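Local coordinates for putative uncharacterized protein (Pseudomonas putida, PDB 4J25) that is a prolyl-4-hydroxylase of the iron- and 2-oxoglutarate-dependent oxygenase family, probably hydroxylating prolyl residues in a protein substrate, at residues I25-D37 and S45-R57. Sequence-based numbering, arbitrary orientation.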
loop_
_atom_site.group_PDB
_atom_site.type_symbol
_atom_site.label_atom_id
_atom_site.label_comp_id
_atom_site.label_asym_id
_atom_site.label_seq_id
_atom_site.Cartn_x
_atom_site.Cartn_y
_atom_site.Cartn_z
ATOM N N ILE A 25 -5.021 17.338 -9.868
ATOM C CA ILE A 25 -3.635 17.067 -10.266
ATOM C C ILE A 25 -3.332 15.561 -10.148
ATOM O O ILE A 25 -3.785 14.895 -9.211
ATOM C CB ILE A 25 -2.619 17.865 -9.411
ATOM C CG1 ILE A 25 -2.224 19.178 -10.090
ATOM C CG2 ILE A 25 -1.342 17.092 -9.208
ATOM C CD1 ILE A 25 -3.345 20.098 -10.278
ATOM N N SER A 26 -2.566 15.043 -11.102
ATOM C CA SER A 26 -2.132 13.651 -11.087
ATOM C C SER A 26 -0.615 13.607 -10.957
ATOM O O SER A 26 0.104 14.033 -11.852
ATOM C CB SER A 26 -2.574 12.950 -12.371
ATOM O OG SER A 26 -3.948 13.204 -12.618
ATOM N N PRO A 27 -0.119 13.094 -9.829
ATOM C CA PRO A 27 1.319 13.171 -9.547
ATOM C C PRO A 27 2.150 12.270 -10.457
ATOM O O PRO A 27 1.635 11.291 -11.007
ATOM C CB PRO A 27 1.410 12.697 -8.095
ATOM C CG PRO A 27 0.230 11.757 -7.936
ATOM C CD PRO A 27 -0.855 12.349 -8.791
ATOM N N GLU A 28 3.432 12.583 -10.593
ATOM C CA GLU A 28 4.321 11.771 -11.405
ATOM C C GLU A 28 4.567 10.439 -10.729
ATOM O O GLU A 28 4.749 10.382 -9.510
ATOM C CB GLU A 28 5.656 12.481 -11.622
ATOM C CG GLU A 28 5.527 13.767 -12.383
ATOM C CD GLU A 28 4.961 13.542 -13.765
ATOM O OE1 GLU A 28 5.602 12.799 -14.535
ATOM O OE2 GLU A 28 3.874 14.081 -14.071
ATOM N N HIS A 29 4.574 9.371 -11.520
ATOM C CA HIS A 29 4.845 8.033 -11.003
ATOM C C HIS A 29 5.462 7.177 -12.111
ATOM O O HIS A 29 5.277 7.468 -13.287
ATOM C CB HIS A 29 3.556 7.388 -10.459
ATOM C CG HIS A 29 2.511 7.160 -11.504
ATOM N ND1 HIS A 29 1.477 8.042 -11.725
ATOM C CD2 HIS A 29 2.341 6.152 -12.390
ATOM C CE1 HIS A 29 0.719 7.588 -12.707
ATOM N NE2 HIS A 29 1.221 6.442 -13.127
ATOM N N PRO A 30 6.203 6.121 -11.743
ATOM C CA PRO A 30 6.763 5.264 -12.793
ATOM C C PRO A 30 5.656 4.493 -13.520
ATOM O O PRO A 30 4.525 4.499 -13.059
ATOM C CB PRO A 30 7.693 4.322 -12.023
ATOM C CG PRO A 30 7.143 4.265 -10.661
ATOM C CD PRO A 30 6.506 5.617 -10.395
ATOM N N MET A 31 5.968 3.863 -14.645
ATOM C CA MET A 31 4.941 3.249 -15.485
ATOM C C MET A 31 4.224 2.111 -14.744
ATOM O O MET A 31 4.847 1.275 -14.112
ATOM C CB MET A 31 5.557 2.762 -16.793
ATOM N N LEU A 32 2.900 2.102 -14.814
ATOM C CA LEU A 32 2.103 1.157 -14.039
ATOM C C LEU A 32 2.116 -0.239 -14.670
ATOM O O LEU A 32 1.829 -1.237 -14.001
ATOM C CB LEU A 32 0.672 1.667 -13.903
ATOM C CG LEU A 32 0.538 3.059 -13.290
ATOM C CD1 LEU A 32 -0.912 3.452 -13.225
ATOM C CD2 LEU A 32 1.159 3.121 -11.905
ATOM N N ALA A 33 2.461 -0.308 -15.950
ATOM C CA ALA A 33 2.523 -1.587 -16.655
ATOM C C ALA A 33 3.433 -2.582 -15.945
ATOM O O ALA A 33 3.177 -3.780 -15.970
ATOM C CB ALA A 33 2.987 -1.379 -18.075
ATOM N N ALA A 34 4.500 -2.086 -15.318
ATOM C CA ALA A 34 5.442 -2.941 -14.597
ATOM C C ALA A 34 4.831 -3.533 -13.321
ATOM O O ALA A 34 5.079 -4.691 -12.986
ATOM C CB ALA A 34 6.697 -2.159 -14.266
ATOM N N VAL A 35 4.046 -2.728 -12.601
ATOM C CA VAL A 35 3.322 -3.203 -11.425
ATOM C C VAL A 35 2.348 -4.330 -11.832
ATOM O O VAL A 35 2.268 -5.363 -11.176
ATOM C CB VAL A 35 2.542 -2.055 -10.728
ATOM C CG1 VAL A 35 1.792 -2.566 -9.506
ATOM C CG2 VAL A 35 3.492 -0.940 -10.322
ATOM N N VAL A 36 1.621 -4.124 -12.924
ATOM C CA VAL A 36 0.652 -5.109 -13.379
ATOM C C VAL A 36 1.337 -6.407 -13.842
ATOM O O VAL A 36 0.896 -7.497 -13.485
ATOM C CB VAL A 36 -0.239 -4.568 -14.507
ATOM C CG1 VAL A 36 -1.235 -5.645 -14.949
ATOM C CG2 VAL A 36 -0.996 -3.336 -14.044
ATOM N N ASP A 37 2.409 -6.296 -14.626
ATOM C CA ASP A 37 3.150 -7.493 -15.044
ATOM C C ASP A 37 3.664 -8.262 -13.818
ATOM O O ASP A 37 3.512 -9.487 -13.744
ATOM C CB ASP A 37 4.290 -7.119 -15.989
ATOM C CG ASP A 37 5.209 -8.281 -16.299
ATOM O OD1 ASP A 37 4.820 -9.444 -16.073
ATOM O OD2 ASP A 37 6.334 -8.033 -16.783
ATOM N N SER A 45 4.458 -6.769 -6.206
ATOM C CA SER A 45 5.321 -5.818 -6.871
ATOM C C SER A 45 5.809 -4.804 -5.839
ATOM O O SER A 45 5.110 -4.495 -4.872
ATOM C CB SER A 45 4.568 -5.108 -7.986
ATOM O OG SER A 45 5.436 -4.339 -8.794
ATOM N N GLN A 46 7.026 -4.330 -6.035
ATOM C CA GLN A 46 7.594 -3.277 -5.199
ATOM C C GLN A 46 8.209 -2.196 -6.081
ATOM O O GLN A 46 8.950 -2.497 -7.013
ATOM C CB GLN A 46 8.629 -3.866 -4.254
ATOM C CG GLN A 46 9.343 -2.817 -3.363
ATOM C CD GLN A 46 10.377 -3.432 -2.430
ATOM O OE1 GLN A 46 11.254 -2.746 -1.928
ATOM N NE2 GLN A 46 10.265 -4.722 -2.177
ATOM N N GLN A 47 7.896 -0.932 -5.788
ATOM C CA GLN A 47 8.360 0.186 -6.598
ATOM C C GLN A 47 8.965 1.244 -5.707
ATOM O O GLN A 47 8.280 1.777 -4.842
ATOM C CB GLN A 47 7.199 0.825 -7.353
ATOM C CG GLN A 47 6.459 -0.137 -8.241
ATOM C CD GLN A 47 7.316 -0.607 -9.377
ATOM O OE1 GLN A 47 8.126 0.153 -9.909
ATOM N NE2 GLN A 47 7.171 -1.868 -9.743
ATOM N N ALA A 48 10.236 1.560 -5.919
ATOM C CA ALA A 48 10.871 2.633 -5.165
ATOM C C ALA A 48 10.488 3.960 -5.807
ATOM O O ALA A 48 10.219 4.019 -7.007
ATOM C CB ALA A 48 12.396 2.457 -5.156
ATOM N N HIS A 49 10.471 5.025 -5.010
ATOM C CA HIS A 49 10.172 6.356 -5.524
ATOM C C HIS A 49 8.904 6.376 -6.380
ATOM O O HIS A 49 8.892 6.917 -7.489
ATOM C CB HIS A 49 11.371 6.863 -6.313
ATOM C CG HIS A 49 12.649 6.815 -5.536
ATOM N ND1 HIS A 49 12.786 7.411 -4.299
ATOM C CD2 HIS A 49 13.837 6.223 -5.802
ATOM C CE1 HIS A 49 14.012 7.207 -3.847
ATOM N NE2 HIS A 49 14.669 6.489 -4.740
ATOM N N PHE A 50 7.834 5.795 -5.847
ATOM C CA PHE A 50 6.563 5.731 -6.560
ATOM C C PHE A 50 5.979 7.129 -6.795
ATOM O O PHE A 50 5.287 7.372 -7.783
ATOM C CB PHE A 50 5.562 4.841 -5.810
ATOM C CG PHE A 50 4.291 4.627 -6.565
ATOM C CD1 PHE A 50 4.285 3.867 -7.715
ATOM C CD2 PHE A 50 3.109 5.234 -6.148
ATOM C CE1 PHE A 50 3.108 3.689 -8.446
ATOM C CE2 PHE A 50 1.940 5.062 -6.861
ATOM C CZ PHE A 50 1.942 4.278 -8.020
ATOM N N LEU A 51 6.287 8.052 -5.895
ATOM C CA LEU A 51 5.775 9.404 -6.001
ATOM C C LEU A 51 6.898 10.385 -5.708
ATOM O O LEU A 51 7.855 10.046 -5.014
ATOM C CB LEU A 51 4.607 9.602 -5.031
ATOM C CG LEU A 51 3.361 8.754 -5.320
ATOM C CD1 LEU A 51 2.361 8.889 -4.188
ATOM C CD2 LEU A 51 2.699 9.109 -6.649
ATOM N N PRO A 52 6.795 11.606 -6.241
ATOM C CA PRO A 52 7.876 12.561 -5.984
ATOM C C PRO A 52 8.033 12.844 -4.494
ATOM O O PRO A 52 7.061 12.819 -3.750
ATOM C CB PRO A 52 7.437 13.816 -6.751
ATOM C CG PRO A 52 5.972 13.656 -6.978
ATOM C CD PRO A 52 5.697 12.188 -7.030
ATOM N N ALA A 53 9.261 13.125 -4.071
ATOM C CA ALA A 53 9.560 13.290 -2.657
ATOM C C ALA A 53 8.692 14.334 -1.946
ATOM O O ALA A 53 8.338 14.138 -0.788
ATOM C CB ALA A 53 11.035 13.605 -2.473
ATOM N N ASP A 54 8.352 15.440 -2.606
ATOM C CA ASP A 54 7.587 16.495 -1.931
ATOM C C ASP A 54 6.184 16.007 -1.570
ATOM O O ASP A 54 5.650 16.390 -0.526
ATOM C CB ASP A 54 7.509 17.785 -2.768
ATOM C CG ASP A 54 8.723 18.683 -2.574
ATOM O OD1 ASP A 54 9.732 18.210 -2.005
ATOM O OD2 ASP A 54 8.665 19.869 -2.988
ATOM N N LEU A 55 5.595 15.175 -2.434
ATOM C CA LEU A 55 4.253 14.625 -2.206
ATOM C C LEU A 55 4.291 13.599 -1.068
ATOM O O LEU A 55 3.450 13.622 -0.179
ATOM C CB LEU A 55 3.707 13.972 -3.493
ATOM C CG LEU A 55 2.360 13.243 -3.400
ATOM C CD1 LEU A 55 1.278 14.085 -2.750
ATOM C CD2 LEU A 55 1.904 12.795 -4.790
ATOM N N VAL A 56 5.293 12.722 -1.088
ATOM C CA VAL A 56 5.495 11.766 -0.002
ATOM C C VAL A 56 5.645 12.463 1.351
ATOM O O VAL A 56 5.119 11.988 2.364
ATOM C CB VAL A 56 6.726 10.870 -0.253
ATOM C CG1 VAL A 56 6.979 9.953 0.943
ATOM C CG2 VAL A 56 6.535 10.037 -1.524
ATOM N N ARG A 57 6.373 13.581 1.379
ATOM C CA ARG A 57 6.521 14.343 2.624
ATOM C C ARG A 57 5.203 14.936 3.078
ATOM O O ARG A 57 4.905 14.940 4.272
ATOM C CB ARG A 57 7.559 15.457 2.492
ATOM C CG ARG A 57 8.970 14.946 2.432
ATOM C CD ARG A 57 9.978 16.058 2.676
ATOM N NE ARG A 57 11.251 15.726 2.057
ATOM C CZ ARG A 57 11.541 15.943 0.778
ATOM N NH1 ARG A 57 10.648 16.514 -0.021
ATOM N NH2 ARG A 57 12.729 15.596 0.297
#
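S45 OG, which lies 3.6 Å from V35 CA across the contact, takes a hydrogen bond from Q47 NE2 (3.2 Å) and is also hydrogen-bonded to D38 OD2. The oxygen sits only 2° out of the Q47 amide plane, and this bond limits rotation of the amide. With CG beside the backbone N and the chain bent at chi2, Q47 curls back toward S45 and presents CG to V35 CG2 at 3.7 Å.

Helix 32-37 and strand 45-47 thus pack through V35, their axes 8.2 Å apart and near antiparallel at 153°. This places the N-terminal helix beside an outermost strand of the larger antiparallel sheet of the double-stranded beta-helix (jelly-roll) fold; V35 also touches V197 on the adjoining strand.

Farther along, the two loops meet around F50. H29 CB stands over one face of its ring, offset toward the rim, L32 CD2 approaches the edge at 4.0 Å from F50 CE1, and P30 CD reaches F50 CD1 obliquely. The H29 and F50 ring planes are 28° apart but displaced, so the rings barely overlap. F50 O receives a CA-H...O contact from H29 CA at 3.3 Å. Beyond it, P27 crosses L51 and L55 obliquely, tightly at P27 CB to L55 CD2 (3.3 Å), while helix 103-123 touches P27 through Q107 and F50 through M112.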